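Side-chain contacts in enoyl-CoA hydratase subunit II (Geobacillus kaustophilus, PDB 2EJ5), which probably adds water to the double bond of enoyl-CoA thioesters, possibly within phenylacetic acid catabolism: residues I5-K10 and T36-Q41; T166-A171 and T177-L182; Y144-L149 and A153-L158. One frame throughout, in Å; residues are numbered along the deposited sequence.

Contact 1: I5-K10 and T36-Q41; sequences IRYEVK and TKALKQ
Tyr7, on strand 5-10, one of the two edge strands of the sheet within this chain of crotonase fold, lays its side chain against Ala38 and Gln41 of helix 29-44. Strand and helix segments run nearly parallel, their axes 11° apart, and Tyr7 and Ala38 are the residues whose CA atoms lie nearest each other. From Tyr7 CB, which points toward the helix, CG stands anti to the backbone N (chi1 -180°), and this carries the ring across to meet Ala38 and Gln41. On one flank of the ring, CD1 rests 3.9 Å from Ala38 CB, while the next atom, CE1, passes Ala38 O. On the other flank CE2 comes to 3.7 Å from Gln41 NE2. At the tip, Tyr7 OH lies 3.9 Å from Gln41 CG, so the aliphatic stem of the glutamine also shares in the packing. Ring and amide planes are 38° apart, too tilted for a stack, and NE2 meets the ring obliquely. The extended Gln41 chain sends its other amide atom, OE1, into a hydrogen bond with Tyr2 OH, which probably helps to fix the rotation of the amide. With a serine in place of Tyr7, Gln41 and Ala38 would probably lose the ring they pack against, opening a gap between strand and helix. Beside Tyr7 on the same strand face, Ile5 adds an apolar contact; both residues also touch strand 13-18, the antiparallel neighbour in the sheet, through Ala14 and Leu16. The Ala38 methyl thus serves two partners, with Ile5 CD1 3.8 Å from Ala38 CB.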
ATOM      1  N   ILE A   5       0.621 -27.072 -21.356  1.00 29.26           N
ATOM      2  CA  ILE A   5      -0.617 -26.482 -20.863  1.00 29.52           C
ATOM      3  C   ILE A   5      -1.783 -26.937 -21.730  1.00 30.76           C
ATOM      4  O   ILE A   5      -1.594 -27.490 -22.842  1.00 30.41           O
ATOM      5  CB  ILE A   5      -0.566 -24.923 -20.872  1.00 29.79           C
ATOM      6  CG1 ILE A   5      -0.716 -24.390 -22.297  1.00 29.17           C
ATOM      7  CG2 ILE A   5       0.732 -24.402 -20.167  1.00 26.41           C
ATOM      8  CD1 ILE A   5      -1.019 -22.927 -22.377  1.00 31.36           C
ATOM      9  N   ARG A   6      -2.976 -26.677 -21.212  1.00 30.84           N
ATOM     10  CA  ARG A   6      -4.238 -26.890 -21.897  1.00 32.50           C
ATOM     11  C   ARG A   6      -4.890 -25.517 -21.991  1.00 31.25           C
ATOM     12  O   ARG A   6      -4.913 -24.747 -21.012  1.00 30.43           O
ATOM     13  CB  ARG A   6      -5.098 -27.899 -21.109  1.00 31.83           C
ATOM     14  CG  ARG A   6      -6.243 -28.558 -21.874  1.00 35.85           C
ATOM     15  CD  ARG A   6      -6.692 -29.859 -21.133  1.00 36.11           C
ATOM     16  NE  ARG A   6      -7.343 -29.579 -19.854  1.00 41.47           N
ATOM     17  CZ  ARG A   6      -7.168 -30.280 -18.732  1.00 44.40           C
ATOM     18  NH1 ARG A   6      -6.330 -31.315 -18.693  1.00 43.05           N
ATOM     19  NH2 ARG A   6      -7.818 -29.915 -17.629  1.00 44.23           N
ATOM     20  N   TYR A   7      -5.359 -25.194 -23.194  1.00 29.74           N
ATOM     21  CA  TYR A   7      -6.049 -23.959 -23.451  1.00 29.38           C
ATOM     22  C   TYR A   7      -7.367 -24.323 -24.092  1.00 30.10           C
ATOM     23  O   TYR A   7      -7.392 -24.935 -25.157  1.00 29.43           O
ATOM     24  CB  TYR A   7      -5.217 -23.057 -24.369  1.00 28.23           C
ATOM     25  CG  TYR A   7      -5.858 -21.731 -24.690  1.00 27.84           C
ATOM     26  CD1 TYR A   7      -5.818 -20.656 -23.776  1.00 25.53           C
ATOM     27  CD2 TYR A   7      -6.500 -21.533 -25.901  1.00 25.97           C
ATOM     28  CE1 TYR A   7      -6.415 -19.437 -24.082  1.00 24.41           C
ATOM     29  CE2 TYR A   7      -7.109 -20.333 -26.198  1.00 25.95           C
ATOM     30  CZ  TYR A   7      -7.055 -19.277 -25.292  1.00 26.19           C
ATOM     31  OH  TYR A   7      -7.641 -18.075 -25.635  1.00 24.53           O
ATOM     32  N   GLU A   8      -8.457 -23.966 -23.423  1.00 29.89           N
ATOM     33  CA  GLU A   8      -9.795 -24.332 -23.862  1.00 31.01           C
ATOM     34  C   GLU A   8     -10.727 -23.165 -23.551  1.00 29.40           C
ATOM     35  O   GLU A   8     -10.792 -22.713 -22.411  1.00 29.08           O
ATOM     36  CB  GLU A   8     -10.227 -25.583 -23.095  1.00 30.96           C
ATOM     37  CG  GLU A   8     -11.395 -26.345 -23.696  1.00 34.26           C
ATOM     38  CD  GLU A   8     -11.710 -27.626 -22.928  1.00 34.53           C
ATOM     39  OE1 GLU A   8     -10.781 -28.261 -22.343  1.00 38.00           O
ATOM     40  OE2 GLU A   8     -12.907 -28.000 -22.910  1.00 42.22           O
ATOM     41  N   VAL A   9     -11.394 -22.637 -24.567  1.00 28.21           N
ATOM     42  CA  VAL A   9     -12.443 -21.662 -24.350  1.00 27.62           C
ATOM     43  C   VAL A   9     -13.777 -22.419 -24.109  1.00 28.99           C
ATOM     44  O   VAL A   9     -14.191 -23.256 -24.924  1.00 28.42           O
ATOM     45  CB  VAL A   9     -12.546 -20.632 -25.517  1.00 27.91           C
ATOM     46  CG1 VAL A   9     -13.669 -19.609 -25.290  1.00 28.60           C
ATOM     47  CG2 VAL A   9     -11.216 -19.894 -25.718  1.00 27.14           C
ATOM     48  N   LYS A  10     -14.400 -22.169 -22.960  1.00 28.46           N
ATOM     49  CA  LYS A  10     -15.711 -22.726 -22.642  1.00 29.25           C
ATOM     50  C   LYS A  10     -16.651 -21.560 -22.356  1.00 29.54           C
ATOM     51  O   LYS A  10     -16.513 -20.844 -21.357  1.00 29.48           O
ATOM     52  CB  LYS A  10     -15.632 -23.691 -21.478  1.00 28.61           C
ATOM     53  CG  LYS A  10     -14.901 -25.008 -21.830  1.00 31.29           C
ATOM     54  CD  LYS A  10     -14.560 -25.835 -20.620  1.00 33.09           C
ATOM     55  CE  LYS A  10     -15.762 -26.087 -19.743  1.00 37.47           C
ATOM     56  NZ  LYS A  10     -16.669 -27.164 -20.251  1.00 38.91           N
ATOM     57  N   THR A  36       2.735 -17.696 -22.572  1.00 20.90           N
ATOM     58  CA  THR A  36       2.870 -16.395 -23.235  1.00 21.41           C
ATOM     59  C   THR A  36       1.961 -16.313 -24.444  1.00 21.74           C
ATOM     60  O   THR A  36       1.156 -15.386 -24.569  1.00 21.46           O
ATOM     61  CB  THR A  36       4.364 -16.084 -23.663  1.00 20.40           C
ATOM     62  OG1 THR A  36       5.213 -16.085 -22.511  1.00 22.31           O
ATOM     63  CG2 THR A  36       4.508 -14.728 -24.333  1.00 22.80           C
ATOM     64  N   LYS A  37       2.122 -17.270 -25.354  1.00 22.96           N
ATOM     65  CA  LYS A  37       1.281 -17.383 -26.556  1.00 22.81           C
ATOM     66  C   LYS A  37      -0.231 -17.438 -26.253  1.00 22.19           C
ATOM     67  O   LYS A  37      -1.018 -16.749 -26.898  1.00 21.71           O
ATOM     68  CB  LYS A  37       1.709 -18.631 -27.344  1.00 24.34           C
ATOM     69  CG  LYS A  37       1.040 -18.763 -28.719  1.00 27.81           C
ATOM     70  CD  LYS A  37       1.756 -19.825 -29.557  1.00 34.47           C
ATOM     71  CE  LYS A  37       1.090 -20.033 -30.919  1.00 37.39           C
ATOM     72  NZ  LYS A  37      -0.298 -20.600 -30.782  1.00 40.84           N
ATOM     73  N   ALA A  38      -0.604 -18.251 -25.271  1.00 21.38           N
ATOM     74  CA  ALA A  38      -2.001 -18.447 -24.880  1.00 22.54           C
ATOM     75  C   ALA A  38      -2.579 -17.130 -24.329  1.00 22.42           C
ATOM     76  O   ALA A  38      -3.694 -16.762 -24.662  1.00 22.30           O
ATOM     77  CB  ALA A  38      -2.087 -19.530 -23.838  1.00 21.79           C
ATOM     78  N   LEU A  39      -1.799 -16.410 -23.497  1.00 22.50           N
ATOM     79  CA  LEU A  39      -2.276 -15.127 -22.952  1.00 20.94           C
ATOM     80  C   LEU A  39      -2.492 -14.136 -24.040  1.00 21.58           C
ATOM     81  O   LEU A  39      -3.436 -13.383 -24.006  1.00 20.32           O
ATOM     82  CB  LEU A  39      -1.322 -14.534 -21.911  1.00 21.11           C
ATOM     83  CG  LEU A  39      -1.208 -15.282 -20.583  1.00 21.68           C
ATOM     84  CD1 LEU A  39      -0.108 -14.645 -19.738  1.00 23.45           C
ATOM     85  CD2 LEU A  39      -2.568 -15.437 -19.808  1.00 19.11           C
ATOM     86  N   LYS A  40      -1.608 -14.130 -25.038  1.00 22.71           N
ATOM     87  CA  LYS A  40      -1.734 -13.169 -26.129  1.00 24.55           C
ATOM     88  C   LYS A  40      -2.942 -13.566 -26.997  1.00 23.82           C
ATOM     89  O   LYS A  40      -3.658 -12.705 -27.476  1.00 24.36           O
ATOM     90  CB  LYS A  40      -0.419 -13.089 -26.952  1.00 25.59           C
ATOM     91  CG  LYS A  40       0.818 -12.580 -26.158  1.00 27.55           C
ATOM     92  CD  LYS A  40       2.121 -12.714 -26.966  1.00 26.58           C
ATOM     93  CE  LYS A  40       3.314 -12.005 -26.273  1.00 28.98           C
ATOM     94  NZ  LYS A  40       4.661 -12.098 -27.023  1.00 34.18           N
ATOM     95  N   GLN A  41      -3.164 -14.866 -27.137  1.00 24.64           N
ATOM     96  CA  GLN A  41      -4.313 -15.444 -27.870  1.00 26.96           C
ATOM     97  C   GLN A  41      -5.621 -14.961 -27.207  1.00 25.78           C
ATOM     98  O   GLN A  41      -6.451 -14.290 -27.838  1.00 24.38           O
ATOM     99  CB  GLN A  41      -4.204 -16.970 -27.814  1.00 26.92           C
ATOM    100  CG  GLN A  41      -5.163 -17.813 -28.683  1.00 29.93           C
ATOM    101  CD  GLN A  41      -4.652 -19.277 -28.862  1.00 31.62           C
ATOM    102  OE1 GLN A  41      -3.522 -19.625 -28.440  1.00 35.30           O
ATOM    103  NE2 GLN A  41      -5.489 -20.138 -29.488  1.00 34.68           N
TER

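Contact 2: T166-A171 and T177-L182; sequences TAEEAA and TKVIPL
The flat carboxylate of Glu168 brings OE2 to 3.9 Å from Val179 CG1, a contact between a charged group and a methyl rather than a polar bond. Glu168 reaches it with a chain turned about CB-CG (chi2 -77°), which swings the carboxylate back toward the strand although its CB does not point there. A second carboxylate, that of Glu169, serves the helix start instead: Thr166 N donates to Glu169 OE1 at 2.9 Å, coming from above the carboxylate plane, 37° out of it. In return Glu169 N donates to Thr166 OG1 at 3.2 Å, and these two bonds make a capping box at the N-terminus of helix 167-173.

Val179 carries the rest of the contact with its two branches. CG1 sits 3.9 Å from Ala167 CB, whereas CG2 makes plain van der Waals approaches to Ala167 O at 3.7 Å and, one helical turn further on, to Ala171 CB at 3.8 Å. The small alanines probably help the segment axes to approach to 8.4 Å.

The helix segment runs nearly antiparallel (162°) to strand 178-180. That strand forms one edge of the sheet within this chain, bonded through its backbone to strand 118-122, whose Leu121 also receives Ala170; Ile180 meets helix 185-197.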
ATOM      1  N   THR A 166      -1.050 -20.844   4.836  1.00 22.08           N
ATOM      2  CA  THR A 166      -2.246 -21.605   4.496  1.00 22.43           C
ATOM      3  C   THR A 166      -3.245 -20.720   3.726  1.00 21.77           C
ATOM      4  O   THR A 166      -3.035 -19.498   3.609  1.00 21.24           O
ATOM      5  CB  THR A 166      -2.898 -22.140   5.751  1.00 22.31           C
ATOM      6  OG1 THR A 166      -3.298 -21.033   6.557  1.00 22.82           O
ATOM      7  CG2 THR A 166      -1.876 -23.020   6.546  1.00 25.60           C
ATOM      8  N   ALA A 167      -4.277 -21.338   3.146  1.00 20.48           N
ATOM      9  CA  ALA A 167      -5.327 -20.592   2.424  1.00 20.33           C
ATOM     10  C   ALA A 167      -5.936 -19.539   3.347  1.00 20.40           C
ATOM     11  O   ALA A 167      -6.097 -18.389   2.954  1.00 18.61           O
ATOM     12  CB  ALA A 167      -6.429 -21.549   1.891  1.00 20.20           C
ATOM     13  N   GLU A 168      -6.234 -19.917   4.592  1.00 19.97           N
ATOM     14  CA  GLU A 168      -6.932 -18.976   5.474  1.00 22.11           C
ATOM     15  C   GLU A 168      -5.993 -17.865   5.929  1.00 21.38           C
ATOM     16  O   GLU A 168      -6.419 -16.744   6.079  1.00 20.59           O
ATOM     17  CB  GLU A 168      -7.618 -19.673   6.643  1.00 21.67           C
ATOM     18  CG  GLU A 168      -8.813 -20.598   6.209  1.00 26.83           C
ATOM     19  CD  GLU A 168     -10.129 -19.853   5.846  1.00 31.06           C
ATOM     20  OE1 GLU A 168     -10.224 -18.604   5.921  1.00 31.14           O
ATOM     21  OE2 GLU A 168     -11.100 -20.553   5.498  1.00 35.59           O
ATOM     22  N   GLU A 169      -4.714 -18.195   6.100  1.00 21.97           N
ATOM     23  CA  GLU A 169      -3.689 -17.195   6.416  1.00 22.53           C
ATOM     24  C   GLU A 169      -3.475 -16.242   5.250  1.00 22.01           C
ATOM     25  O   GLU A 169      -3.385 -15.036   5.474  1.00 22.30           O
ATOM     26  CB  GLU A 169      -2.364 -17.831   6.865  1.00 21.82           C
ATOM     27  CG  GLU A 169      -2.505 -18.711   8.111  1.00 24.74           C
ATOM     28  CD  GLU A 169      -1.294 -19.600   8.392  1.00 25.25           C
ATOM     29  OE1 GLU A 169      -0.487 -19.864   7.487  1.00 25.84           O
ATOM     30  OE2 GLU A 169      -1.152 -20.050   9.548  1.00 33.08           O
ATOM     31  N   ALA A 170      -3.436 -16.764   4.021  1.00 21.77           N
ATOM     32  CA  ALA A 170      -3.415 -15.918   2.818  1.00 21.05           C
ATOM     33  C   ALA A 170      -4.631 -14.982   2.758  1.00 21.13           C
ATOM     34  O   ALA A 170      -4.499 -13.780   2.448  1.00 20.45           O
ATOM     35  CB  ALA A 170      -3.336 -16.771   1.550  1.00 20.98           C
ATOM     36  N   ALA A 171      -5.823 -15.520   3.033  1.00 20.98           N
ATOM     37  CA  ALA A 171      -6.999 -14.652   3.080  1.00 20.78           C
ATOM     38  C   ALA A 171      -6.850 -13.522   4.112  1.00 21.21           C
ATOM     39  O   ALA A 171      -7.186 -12.371   3.800  1.00 21.82           O
ATOM     40  CB  ALA A 171      -8.315 -15.474   3.276  1.00 21.55           C
ATOM     41  N   THR A 177      -8.913 -13.546  -2.859  1.00 19.96           N
ATOM     42  CA  THR A 177     -10.257 -13.068  -3.130  1.00 19.41           C
ATOM     43  C   THR A 177     -11.308 -13.871  -2.343  1.00 21.31           C
ATOM     44  O   THR A 177     -12.246 -13.290  -1.777  1.00 21.63           O
ATOM     45  CB  THR A 177     -10.573 -13.177  -4.595  1.00 18.51           C
ATOM     46  OG1 THR A 177      -9.519 -12.533  -5.314  1.00 15.25           O
ATOM     47  CG2 THR A 177     -11.918 -12.514  -4.890  1.00 18.13           C
ATOM     48  N   LYS A 178     -11.167 -15.202  -2.338  1.00 21.63           N
ATOM     49  CA  LYS A 178     -11.930 -16.034  -1.411  1.00 21.40           C
ATOM     50  C   LYS A 178     -11.300 -17.408  -1.265  1.00 20.99           C
ATOM     51  O   LYS A 178     -10.458 -17.791  -2.070  1.00 19.86           O
ATOM     52  CB  LYS A 178     -13.401 -16.151  -1.831  1.00 23.47           C
ATOM     53  CG  LYS A 178     -13.693 -16.522  -3.254  1.00 24.06           C
ATOM     54  CD  LYS A 178     -15.209 -16.391  -3.483  1.00 30.69           C
ATOM     55  CE  LYS A 178     -15.578 -16.567  -4.942  1.00 32.90           C
ATOM     56  NZ  LYS A 178     -17.042 -16.798  -5.136  1.00 35.80           N
ATOM     57  N   VAL A 179     -11.706 -18.119  -0.214  1.00 19.37           N
ATOM     58  CA  VAL A 179     -11.284 -19.478   0.020  1.00 18.53           C
ATOM     59  C   VAL A 179     -12.514 -20.357  -0.196  1.00 20.01           C
ATOM     60  O   VAL A 179     -13.588 -20.112   0.391  1.00 19.34           O
ATOM     61  CB  VAL A 179     -10.722 -19.637   1.421  1.00 16.80           C
ATOM     62  CG1 VAL A 179     -10.259 -21.070   1.675  1.00 17.30           C
ATOM     63  CG2 VAL A 179      -9.540 -18.656   1.609  1.00 16.16           C
ATOM     64  N   ILE A 180     -12.346 -21.365  -1.045  1.00 21.56           N
ATOM     65  CA  ILE A 180     -13.455 -22.203  -1.489  1.00 22.01           C
ATOM     66  C   ILE A 180     -13.296 -23.626  -0.943  1.00 23.52           C
ATOM     67  O   ILE A 180     -12.208 -24.207  -1.019  1.00 22.95           O
ATOM     68  CB  ILE A 180     -13.583 -22.155  -3.034  1.00 22.86           C
ATOM     69  CG1 ILE A 180     -13.719 -20.668  -3.493  1.00 20.73           C
ATOM     70  CG2 ILE A 180     -14.787 -23.018  -3.493  1.00 22.78           C
ATOM     71  CD1 ILE A 180     -13.695 -20.417  -4.987  1.00 20.63           C
ATOM     72  N   PRO A 181     -14.369 -24.174  -0.324  1.00 24.39           N
ATOM     73  CA  PRO A 181     -14.324 -25.572   0.108  1.00 24.67           C
ATOM     74  C   PRO A 181     -14.083 -26.539  -1.023  1.00 25.35           C
ATOM     75  O   PRO A 181     -14.507 -26.303  -2.162  1.00 25.25           O
ATOM     76  CB  PRO A 181     -15.714 -25.788   0.753  1.00 24.92           C
ATOM     77  CG  PRO A 181     -16.066 -24.371   1.279  1.00 25.45           C
ATOM     78  CD  PRO A 181     -15.631 -23.523   0.073  1.00 23.45           C
ATOM     79  N   LEU A 182     -13.398 -27.634  -0.731  1.00 26.44           N
ATOM     80  CA  LEU A 182     -13.097 -28.607  -1.789  1.00 28.31           C
ATOM     81  C   LEU A 182     -14.309 -29.164  -2.580  1.00 28.46           C
ATOM     82  O   LEU A 182     -14.261 -29.265  -3.803  1.00 29.08           O
ATOM     83  CB  LEU A 182     -12.246 -29.758  -1.259  1.00 29.09           C
ATOM     84  CG  LEU A 182     -11.743 -30.723  -2.338  1.00 31.27           C
ATOM     85  CD1 LEU A 182     -11.111 -29.935  -3.533  1.00 37.25           C
ATOM     86  CD2 LEU A 182     -10.731 -31.728  -1.756  1.00 31.31           C
TER

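Contact 3: Y144-L149 and A153-L158; sequences YYLPRL and AKALEL
Leu146 and Leu158, which touch across this helix pair, each belong to a 3.0 Å backbone bond: Leu149 N donates to Leu146 O, and Leu158 N to Lys154 O. The contact itself is apolar. Leu146 sets CG anti to its own N (chi1 -171°), and its branches thereby reach over helix 152-161. Its CG lies 3.7 Å from Ala155 CB, while CD2 extends past the Ala155 backbone, 3.7 Å from Ala155 CA. The same CD2 meets Leu158 CD1 at 3.9 Å, where the two leucine side chains cross at about a right angle. Pro147 covers the alanine methyl from beside Leu146, its ring atom CG 3.9 Å from Ala155 CB. That methyl is touched by a leucine branch point and, roughly at right angles to it, a proline ring, and the CA atoms of Pro147 and Ala155 are 5.2 Å apart. Lacking an N-H, the proline gives no bond to the preceding turn, and helix 142-150 kinks there.

Leu114 of helix 108-115 also packs on Leu146, while Pro147 touches Leu211 and Leu156 touches Phe118 of a neighbouring subunit. Through such contacts these consecutive short helices, inclined at 134°, join the subunit interface of this crotonase-like trimer.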
ATOM      1  N   TYR A 144       7.584  -6.893  -7.064  1.00 12.15           N
ATOM      2  CA  TYR A 144       6.880  -5.744  -7.606  1.00 13.82           C
ATOM      3  C   TYR A 144       5.430  -5.858  -7.153  1.00 13.89           C
ATOM      4  O   TYR A 144       4.827  -4.880  -6.691  1.00 13.66           O
ATOM      5  CB  TYR A 144       6.954  -5.717  -9.150  1.00 14.95           C
ATOM      6  CG  TYR A 144       6.378  -4.432  -9.725  1.00 17.25           C
ATOM      7  CD1 TYR A 144       7.167  -3.265  -9.854  1.00 18.69           C
ATOM      8  CD2 TYR A 144       5.025  -4.372 -10.119  1.00 18.67           C
ATOM      9  CE1 TYR A 144       6.626  -2.077 -10.386  1.00 18.12           C
ATOM     10  CE2 TYR A 144       4.474  -3.189 -10.637  1.00 21.41           C
ATOM     11  CZ  TYR A 144       5.270  -2.054 -10.769  1.00 21.43           C
ATOM     12  OH  TYR A 144       4.690  -0.882 -11.279  1.00 21.68           O
ATOM     13  N   TYR A 145       4.855  -7.065  -7.277  1.00 13.67           N
ATOM     14  CA  TYR A 145       3.455  -7.253  -6.891  1.00 12.80           C
ATOM     15  C   TYR A 145       3.190  -7.268  -5.405  1.00 12.05           C
ATOM     16  O   TYR A 145       2.180  -6.724  -4.929  1.00 10.84           O
ATOM     17  CB  TYR A 145       2.925  -8.557  -7.490  1.00 15.13           C
ATOM     18  CG  TYR A 145       2.890  -8.455  -9.006  1.00 18.59           C
ATOM     19  CD1 TYR A 145       2.027  -7.575  -9.624  1.00 20.19           C
ATOM     20  CD2 TYR A 145       3.750  -9.204  -9.801  1.00 22.95           C
ATOM     21  CE1 TYR A 145       2.007  -7.447 -11.032  1.00 26.21           C
ATOM     22  CE2 TYR A 145       3.751  -9.073 -11.205  1.00 22.21           C
ATOM     23  CZ  TYR A 145       2.866  -8.211 -11.803  1.00 20.62           C
ATOM     24  OH  TYR A 145       2.831  -8.072 -13.197  1.00 25.46           O
ATOM     25  N   LEU A 146       4.067  -7.949  -4.685  1.00 11.43           N
ATOM     26  CA  LEU A 146       3.758  -8.329  -3.303  1.00 11.70           C
ATOM     27  C   LEU A 146       3.607  -7.100  -2.396  1.00 11.96           C
ATOM     28  O   LEU A 146       2.656  -7.031  -1.673  1.00 11.65           O
ATOM     29  CB  LEU A 146       4.793  -9.313  -2.747  1.00 10.11           C
ATOM     30  CG  LEU A 146       4.469  -9.942  -1.398  1.00 12.37           C
ATOM     31  CD1 LEU A 146       3.014 -10.621  -1.406  1.00 12.02           C
ATOM     32  CD2 LEU A 146       5.623 -10.907  -0.989  1.00  9.98           C
ATOM     33  N   PRO A 147       4.562  -6.149  -2.411  1.00 13.87           N
ATOM     34  CA  PRO A 147       4.314  -5.007  -1.517  1.00 14.46           C
ATOM     35  C   PRO A 147       3.098  -4.179  -1.939  1.00 15.52           C
ATOM     36  O   PRO A 147       2.516  -3.497  -1.077  1.00 15.58           O
ATOM     37  CB  PRO A 147       5.570  -4.148  -1.649  1.00 15.18           C
ATOM     38  CG  PRO A 147       6.564  -4.977  -2.383  1.00 16.25           C
ATOM     39  CD  PRO A 147       5.817  -6.010  -3.155  1.00 14.35           C
ATOM     40  N   ARG A 148       2.729  -4.214  -3.227  1.00 15.59           N
ATOM     41  CA  ARG A 148       1.488  -3.537  -3.671  1.00 16.54           C
ATOM     42  C   ARG A 148       0.220  -4.233  -3.183  1.00 16.33           C
ATOM     43  O   ARG A 148      -0.881  -3.666  -3.315  1.00 16.36           O
ATOM     44  CB  ARG A 148       1.402  -3.376  -5.200  1.00 18.22           C
ATOM     45  CG  ARG A 148       2.510  -2.478  -5.834  1.00 20.73           C
ATOM     46  CD  ARG A 148       2.622  -1.121  -5.225  1.00 29.61           C
ATOM     47  NE  ARG A 148       3.776  -0.430  -5.849  1.00 35.24           N
ATOM     48  CZ  ARG A 148       4.201  -0.693  -7.085  1.00 26.41           C
ATOM     49  NH1 ARG A 148       3.503  -1.546  -7.782  1.00 27.75           N
ATOM     50  NH2 ARG A 148       5.283  -0.084  -7.592  1.00 25.12           N
ATOM     51  N   LEU A 149       0.354  -5.450  -2.652  1.00 15.24           N
ATOM     52  CA  LEU A 149      -0.786  -6.159  -2.087  1.00 15.40           C
ATOM     53  C   LEU A 149      -0.766  -6.155  -0.568  1.00 17.63           C
ATOM     54  O   LEU A 149      -1.832  -6.026   0.065  1.00 17.85           O
ATOM     55  CB  LEU A 149      -0.835  -7.612  -2.538  1.00 14.32           C
ATOM     56  CG  LEU A 149      -1.027  -7.866  -4.022  1.00 15.16           C
ATOM     57  CD1 LEU A 149      -0.790  -9.339  -4.380  1.00 17.99           C
ATOM     58  CD2 LEU A 149      -2.400  -7.381  -4.437  1.00 18.61           C
ATOM     59  N   ALA A 153       6.386  -4.259   4.859  1.00 13.94           N
ATOM     60  CA  ALA A 153       6.841  -5.089   5.998  1.00 13.24           C
ATOM     61  C   ALA A 153       6.458  -6.554   5.740  1.00 12.95           C
ATOM     62  O   ALA A 153       7.292  -7.469   5.859  1.00 12.77           O
ATOM     63  CB  ALA A 153       6.247  -4.621   7.317  1.00 12.13           C
ATOM     64  N   LYS A 154       5.193  -6.786   5.389  1.00 12.73           N
ATOM     65  CA  LYS A 154       4.764  -8.174   5.175  1.00 14.01           C
ATOM     66  C   LYS A 154       5.448  -8.766   3.957  1.00 13.36           C
ATOM     67  O   LYS A 154       5.728  -9.970   3.937  1.00 12.85           O
ATOM     68  CB  LYS A 154       3.246  -8.305   5.079  1.00 14.75           C
ATOM     69  CG  LYS A 154       2.804  -9.759   5.260  1.00 21.68           C
ATOM     70  CD  LYS A 154       2.912 -10.150   6.758  1.00 27.41           C
ATOM     71  CE  LYS A 154       3.137 -11.633   6.922  1.00 31.86           C
ATOM     72  NZ  LYS A 154       2.824 -12.055   8.351  1.00 30.81           N
ATOM     73  N   ALA A 155       5.712  -7.950   2.926  1.00 12.94           N
ATOM     74  CA  ALA A 155       6.386  -8.489   1.755  1.00 13.47           C
ATOM     75  C   ALA A 155       7.798  -8.952   2.116  1.00 14.54           C
ATOM     76  O   ALA A 155       8.230  -9.996   1.648  1.00 14.46           O
ATOM     77  CB  ALA A 155       6.448  -7.452   0.586  1.00 13.24           C
ATOM     78  N   LEU A 156       8.506  -8.146   2.912  1.00 14.20           N
ATOM     79  CA  LEU A 156       9.868  -8.497   3.360  1.00 15.64           C
ATOM     80  C   LEU A 156       9.843  -9.774   4.251  1.00 16.34           C
ATOM     81  O   LEU A 156      10.668 -10.670   4.085  1.00 18.55           O
ATOM     82  CB  LEU A 156      10.522  -7.294   4.048  1.00 15.02           C
ATOM     83  CG  LEU A 156      12.019  -7.475   4.332  1.00 18.79           C
ATOM     84  CD1 LEU A 156      12.784  -6.166   4.229  1.00 21.21           C
ATOM     85  CD2 LEU A 156      12.155  -8.120   5.692  1.00 18.11           C
ATOM     86  N   GLU A 157       8.872  -9.868   5.135  1.00 16.21           N
ATOM     87  CA  GLU A 157       8.735 -11.004   6.022  1.00 18.72           C
ATOM     88  C   GLU A 157       8.518 -12.301   5.238  1.00 17.77           C
ATOM     89  O   GLU A 157       9.222 -13.297   5.451  1.00 18.37           O
ATOM     90  CB  GLU A 157       7.631 -10.769   7.058  1.00 18.28           C
ATOM     91  CG  GLU A 157       7.539 -11.941   8.042  1.00 22.19           C
ATOM     92  CD  GLU A 157       6.455 -11.774   9.106  1.00 24.07           C
ATOM     93  OE1 GLU A 157       6.053 -10.622   9.402  1.00 24.06           O
ATOM     94  OE2 GLU A 157       6.027 -12.837   9.666  1.00 31.65           O
ATOM     95  N   LEU A 158       7.632 -12.239   4.255  1.00 17.05           N
ATOM     96  CA  LEU A 158       7.393 -13.343   3.351  1.00 15.86           C
ATOM     97  C   LEU A 158       8.623 -13.717   2.560  1.00 16.19           C
ATOM     98  O   LEU A 158       9.003 -14.878   2.577  1.00 16.09           O
ATOM     99  CB  LEU A 158       6.243 -13.003   2.412  1.00 15.94           C
ATOM    100  CG  LEU A 158       4.869 -13.035   3.113  1.00 18.59           C
ATOM    101  CD1 LEU A 158       3.853 -12.658   2.066  1.00 17.75           C
ATOM    102  CD2 LEU A 158       4.548 -14.408   3.660  1.00 22.12           C
TER

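How the contacts relate
Along the chain, contact 1 comes first, contact 3 second and contact 2 last, each closing before the next opens. Contacts 1 and 2 both involve the six-stranded sheet, at its two outermost strands, 5-10 and 178-180; their centres are 26 Å apart. Each places a helix beside an edge strand, nearly parallel in the first case and nearly antiparallel in the second. Contact 3, purely helical, lies across the chain's centre from contact 1, with 29 Å between centres, but only 18 Å from contact 2, whose nearest atoms are about 7 Å away. Contacts 2 and 3 reach other subunits, whereas contact 1 meets none, so of these three the subunit interfaces involve only contacts 2 and 3.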